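Local coordinates for protein methylmalonate-semialdehyde dehydrogenase (Oceanimonas doudoroffii, PDB 4ZZ7) that catalyses the NAD-dependent oxidation of methylmalonate semialdehyde, probably with loss of carbon dioxide and transfer of the acyl group to coenzyme A, at residues P64-L78 against I108-L121. Numbering follows the deposited sequence.
Sequences PLKRARVMFRFKELL and IENVEYACGAPELL
C115 lies over one face of the F72 ring, its CB 3.7 Å and its SG 3.9 Å from the ring centroid, a CH-pi and sulfur-aromatic contact near the middle of two nearly antiparallel helices (154° between N-to-C directions, axes 8.4 Å apart). One helical turn away, V111 fits as a knob into a hole formed by M71, F74, K75 and L78. Its two methyls divide the work: CG1, anti to the backbone N (chi1 175°), meets CE of M71, while CG2 packs 4.0 Å from both F74 CD2 and L78 CD1. I108 CG1 lies alongside L78, touching its CB and CD1, the two chains running opposite ways. The K75 chain, kinked at three successive bonds beyond CB, lays CD against I108 CG2 and brings NZ to E112 OE1 (2.9 Å) in a salt bridge. NZ approaches on the anti side, 25° out of the carboxylate plane; the same oxygen also pairs with R69 of the second subunit. At the other end, P64 CB touches P118 CG (4.1 Å), and L121 CD1 sits at the edge of the R67 guanidinium, whose NE donates a hydrogen bond to V167 O. Helices 156-167 and 182-193, which follow strands 144-148 and 171-175 of the nucleotide-binding sheet, pack against the pair, while L65, E112 and P118 form part of the interface with the second subunit.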
# COMPACT_ATOMS: atom_id res chain seq x y z
N PRO A 64 6.55 -15.68 -9.59
CA PRO A 64 5.97 -14.51 -10.23
C PRO A 64 6.90 -13.85 -11.25
O PRO A 64 6.45 -13.35 -12.26
CB PRO A 64 5.76 -13.54 -9.07
CG PRO A 64 5.58 -14.41 -7.90
CD PRO A 64 6.38 -15.64 -8.13
N LEU A 65 8.18 -13.78 -10.96
CA LEU A 65 9.12 -13.18 -11.90
C LEU A 65 9.09 -13.92 -13.22
O LEU A 65 8.94 -13.31 -14.28
CB LEU A 65 10.54 -13.15 -11.36
CG LEU A 65 10.85 -11.83 -10.67
CD1 LEU A 65 12.03 -11.93 -9.70
CD2 LEU A 65 11.09 -10.78 -11.75
N LYS A 66 9.21 -15.24 -13.14
CA LYS A 66 9.21 -16.09 -14.30
C LYS A 66 7.85 -16.06 -15.02
O LYS A 66 7.79 -16.03 -16.25
CB LYS A 66 9.63 -17.51 -13.91
CG LYS A 66 9.93 -18.40 -15.11
CD LYS A 66 10.23 -19.85 -14.76
CE LYS A 66 10.43 -20.62 -16.05
NZ LYS A 66 10.71 -22.05 -15.79
N ARG A 67 6.77 -16.08 -14.26
CA ARG A 67 5.45 -15.97 -14.88
C ARG A 67 5.30 -14.64 -15.63
O ARG A 67 4.71 -14.61 -16.70
CB ARG A 67 4.31 -16.08 -13.86
CG ARG A 67 4.31 -17.36 -13.09
CD ARG A 67 2.95 -17.65 -12.49
NE ARG A 67 2.57 -16.72 -11.42
CZ ARG A 67 2.57 -17.00 -10.13
NH1 ARG A 67 2.95 -18.18 -9.67
NH2 ARG A 67 2.18 -16.08 -9.27
N ALA A 68 5.83 -13.56 -15.06
CA ALA A 68 5.66 -12.23 -15.62
C ALA A 68 6.44 -12.06 -16.92
O ALA A 68 5.98 -11.36 -17.83
CB ALA A 68 6.09 -11.17 -14.63
N ARG A 69 7.58 -12.72 -17.01
CA ARG A 69 8.39 -12.70 -18.23
C ARG A 69 7.61 -13.28 -19.43
O ARG A 69 7.90 -12.97 -20.61
CB ARG A 69 9.73 -13.43 -18.03
CG ARG A 69 10.70 -12.77 -17.06
CD ARG A 69 12.03 -13.49 -17.06
NE ARG A 69 12.49 -13.77 -15.70
CZ ARG A 69 13.19 -12.93 -14.94
NH1 ARG A 69 13.54 -11.74 -15.37
NH2 ARG A 69 13.52 -13.31 -13.71
N VAL A 70 6.62 -14.12 -19.17
CA VAL A 70 5.79 -14.57 -20.26
C VAL A 70 5.02 -13.38 -20.81
O VAL A 70 4.90 -13.24 -22.01
CB VAL A 70 4.82 -15.69 -19.85
CG1 VAL A 70 3.96 -16.11 -21.05
CG2 VAL A 70 5.60 -16.90 -19.35
N MET A 71 4.53 -12.54 -19.92
CA MET A 71 3.74 -11.36 -20.32
C MET A 71 4.57 -10.26 -20.97
O MET A 71 4.07 -9.51 -21.81
CB MET A 71 2.97 -10.79 -19.13
CG MET A 71 2.03 -11.80 -18.43
SD MET A 71 0.83 -12.77 -19.40
CE MET A 71 0.29 -11.44 -20.44
N PHE A 72 5.83 -10.17 -20.56
CA PHE A 72 6.82 -9.30 -21.19
C PHE A 72 7.05 -9.69 -22.66
O PHE A 72 7.11 -8.83 -23.52
CB PHE A 72 8.16 -9.39 -20.44
CG PHE A 72 8.32 -8.39 -19.34
CD1 PHE A 72 8.48 -7.04 -19.63
CD2 PHE A 72 8.36 -8.79 -18.03
CE1 PHE A 72 8.67 -6.12 -18.61
CE2 PHE A 72 8.53 -7.88 -17.00
CZ PHE A 72 8.69 -6.54 -17.30
N ARG A 73 7.21 -10.98 -22.91
CA ARG A 73 7.37 -11.53 -24.27
C ARG A 73 6.08 -11.43 -25.08
O ARG A 73 6.11 -11.15 -26.26
CB ARG A 73 7.81 -13.00 -24.21
CG ARG A 73 9.28 -13.20 -23.89
CD ARG A 73 9.63 -14.67 -23.74
NE ARG A 73 10.50 -14.94 -22.59
CZ ARG A 73 10.19 -15.68 -21.51
NH1 ARG A 73 8.99 -16.27 -21.36
NH2 ARG A 73 11.11 -15.84 -20.54
N PHE A 74 4.97 -11.69 -24.42
CA PHE A 74 3.66 -11.48 -24.98
C PHE A 74 3.44 -10.01 -25.43
O PHE A 74 2.91 -9.77 -26.50
CB PHE A 74 2.63 -11.90 -23.92
CG PHE A 74 1.23 -12.02 -24.44
CD1 PHE A 74 0.96 -12.70 -25.60
CD2 PHE A 74 0.17 -11.48 -23.73
CE1 PHE A 74 -0.34 -12.82 -26.08
CE2 PHE A 74 -1.13 -11.58 -24.18
CZ PHE A 74 -1.39 -12.25 -25.36
N LYS A 75 3.87 -9.06 -24.60
CA LYS A 75 3.78 -7.62 -24.91
C LYS A 75 4.27 -7.34 -26.33
O LYS A 75 3.61 -6.66 -27.11
CB LYS A 75 4.64 -6.84 -23.91
CG LYS A 75 4.09 -5.50 -23.50
CD LYS A 75 4.56 -4.39 -24.41
CE LYS A 75 5.69 -3.60 -23.81
NZ LYS A 75 5.32 -2.17 -23.94
N GLU A 76 5.41 -7.93 -26.64
CA GLU A 76 6.10 -7.77 -27.91
C GLU A 76 5.36 -8.36 -29.07
O GLU A 76 5.20 -7.73 -30.09
CB GLU A 76 7.46 -8.48 -27.82
CG GLU A 76 8.37 -7.91 -26.76
CD GLU A 76 8.65 -6.46 -27.03
OE1 GLU A 76 8.27 -5.61 -26.17
OE2 GLU A 76 9.20 -6.18 -28.13
N LEU A 77 4.92 -9.59 -28.91
CA LEU A 77 4.24 -10.31 -29.97
C LEU A 77 2.99 -9.59 -30.39
O LEU A 77 2.64 -9.58 -31.57
CB LEU A 77 3.83 -11.68 -29.47
CG LEU A 77 4.99 -12.58 -29.10
CD1 LEU A 77 4.47 -13.90 -28.63
CD2 LEU A 77 5.89 -12.77 -30.31
N LEU A 78 2.30 -8.99 -29.43
CA LEU A 78 1.06 -8.33 -29.71
C LEU A 78 1.30 -7.13 -30.59
O LEU A 78 0.57 -6.91 -31.55
CB LEU A 78 0.39 -7.93 -28.41
CG LEU A 78 -0.17 -9.08 -27.58
CD1 LEU A 78 -0.82 -8.54 -26.31
CD2 LEU A 78 -1.16 -9.91 -28.36
N ILE A 108 -2.83 -4.29 -24.52
CA ILE A 108 -1.40 -4.36 -24.24
C ILE A 108 -1.13 -3.64 -22.94
O ILE A 108 -0.31 -4.10 -22.15
CB ILE A 108 -0.56 -3.71 -25.35
CG1 ILE A 108 -0.64 -4.53 -26.66
CG2 ILE A 108 0.91 -3.58 -24.93
CD1 ILE A 108 -0.31 -3.69 -27.89
N GLU A 109 -1.83 -2.54 -22.70
CA GLU A 109 -1.70 -1.82 -21.43
C GLU A 109 -1.98 -2.74 -20.25
O GLU A 109 -1.21 -2.75 -19.29
CB GLU A 109 -2.57 -0.56 -21.39
CG GLU A 109 -1.94 0.55 -22.23
CD GLU A 109 -2.63 1.91 -22.16
OE1 GLU A 109 -2.10 2.87 -22.76
OE2 GLU A 109 -3.68 2.00 -21.48
N ASN A 110 -3.03 -3.55 -20.36
CA ASN A 110 -3.33 -4.58 -19.34
C ASN A 110 -2.24 -5.63 -19.18
O ASN A 110 -2.12 -6.23 -18.09
CB ASN A 110 -4.62 -5.34 -19.65
CG ASN A 110 -5.88 -4.50 -19.52
OD1 ASN A 110 -6.66 -4.39 -20.47
ND2 ASN A 110 -6.11 -3.93 -18.34
N VAL A 111 -1.50 -5.88 -20.26
CA VAL A 111 -0.39 -6.83 -20.26
C VAL A 111 0.78 -6.19 -19.56
O VAL A 111 1.47 -6.85 -18.78
CB VAL A 111 -0.01 -7.24 -21.71
CG1 VAL A 111 1.24 -8.12 -21.75
CG2 VAL A 111 -1.16 -7.98 -22.36
N GLU A 112 1.00 -4.90 -19.83
CA GLU A 112 2.06 -4.15 -19.19
C GLU A 112 1.88 -4.20 -17.70
O GLU A 112 2.78 -4.57 -16.97
CB GLU A 112 2.04 -2.71 -19.65
CG GLU A 112 2.48 -2.57 -21.10
CD GLU A 112 2.42 -1.15 -21.61
OE1 GLU A 112 2.94 -0.94 -22.73
OE2 GLU A 112 1.85 -0.28 -20.92
N TYR A 113 0.68 -3.88 -17.25
CA TYR A 113 0.39 -3.94 -15.83
C TYR A 113 0.68 -5.33 -15.22
O TYR A 113 1.22 -5.44 -14.14
CB TYR A 113 -1.04 -3.47 -15.53
CG TYR A 113 -1.33 -3.23 -14.05
CD1 TYR A 113 -0.60 -2.32 -13.31
CD2 TYR A 113 -2.33 -3.93 -13.40
CE1 TYR A 113 -0.85 -2.12 -11.97
CE2 TYR A 113 -2.60 -3.73 -12.06
CZ TYR A 113 -1.85 -2.83 -11.34
OH TYR A 113 -2.11 -2.63 -10.00
N ALA A 114 0.37 -6.39 -15.95
CA ALA A 114 0.56 -7.77 -15.46
C ALA A 114 2.02 -8.15 -15.32
O ALA A 114 2.38 -9.02 -14.52
CB ALA A 114 -0.12 -8.76 -16.40
N CYS A 115 2.86 -7.48 -16.12
CA CYS A 115 4.30 -7.69 -16.05
C CYS A 115 4.81 -7.37 -14.64
O CYS A 115 5.77 -8.00 -14.17
CB CYS A 115 5.02 -6.88 -17.13
SG CYS A 115 4.68 -7.41 -18.85
N GLY A 116 4.13 -6.45 -13.94
CA GLY A 116 4.48 -6.10 -12.57
C GLY A 116 3.95 -7.01 -11.45
O GLY A 116 3.88 -6.60 -10.30
N ALA A 117 3.65 -8.27 -11.77
CA ALA A 117 3.02 -9.19 -10.81
C ALA A 117 3.70 -9.26 -9.48
O ALA A 117 3.04 -9.34 -8.47
CB ALA A 117 2.94 -10.59 -11.38
N PRO A 118 5.04 -9.26 -9.46
CA PRO A 118 5.69 -9.45 -8.15
C PRO A 118 5.40 -8.38 -7.15
O PRO A 118 5.26 -8.68 -5.98
CB PRO A 118 7.18 -9.41 -8.49
CG PRO A 118 7.26 -9.83 -9.94
CD PRO A 118 6.00 -9.31 -10.59
N GLU A 119 5.34 -7.14 -7.60
CA GLU A 119 4.93 -6.00 -6.75
C GLU A 119 3.46 -6.17 -6.34
O GLU A 119 3.11 -6.14 -5.17
CB GLU A 119 5.16 -4.69 -7.53
CG GLU A 119 4.58 -3.41 -6.95
CD GLU A 119 5.22 -2.94 -5.67
OE1 GLU A 119 6.38 -3.32 -5.36
OE2 GLU A 119 4.55 -2.13 -4.98
N LEU A 120 2.63 -6.42 -7.34
CA LEU A 120 1.20 -6.60 -7.13
C LEU A 120 0.78 -7.73 -6.20
O LEU A 120 -0.30 -7.65 -5.63
CB LEU A 120 0.51 -6.83 -8.47
CG LEU A 120 0.68 -5.72 -9.48
CD1 LEU A 120 -0.21 -6.04 -10.66
CD2 LEU A 120 0.32 -4.35 -8.91
N LEU A 121 1.62 -8.76 -6.06
CA LEU A 121 1.31 -9.98 -5.27
C LEU A 121 1.91 -9.95 -3.89
O LEU A 121 1.83 -10.96 -3.19
CB LEU A 121 1.83 -11.22 -6.01
CG LEU A 121 1.04 -11.62 -7.24
CD1 LEU A 121 1.82 -12.63 -8.06
CD2 LEU A 121 -0.31 -12.18 -6.82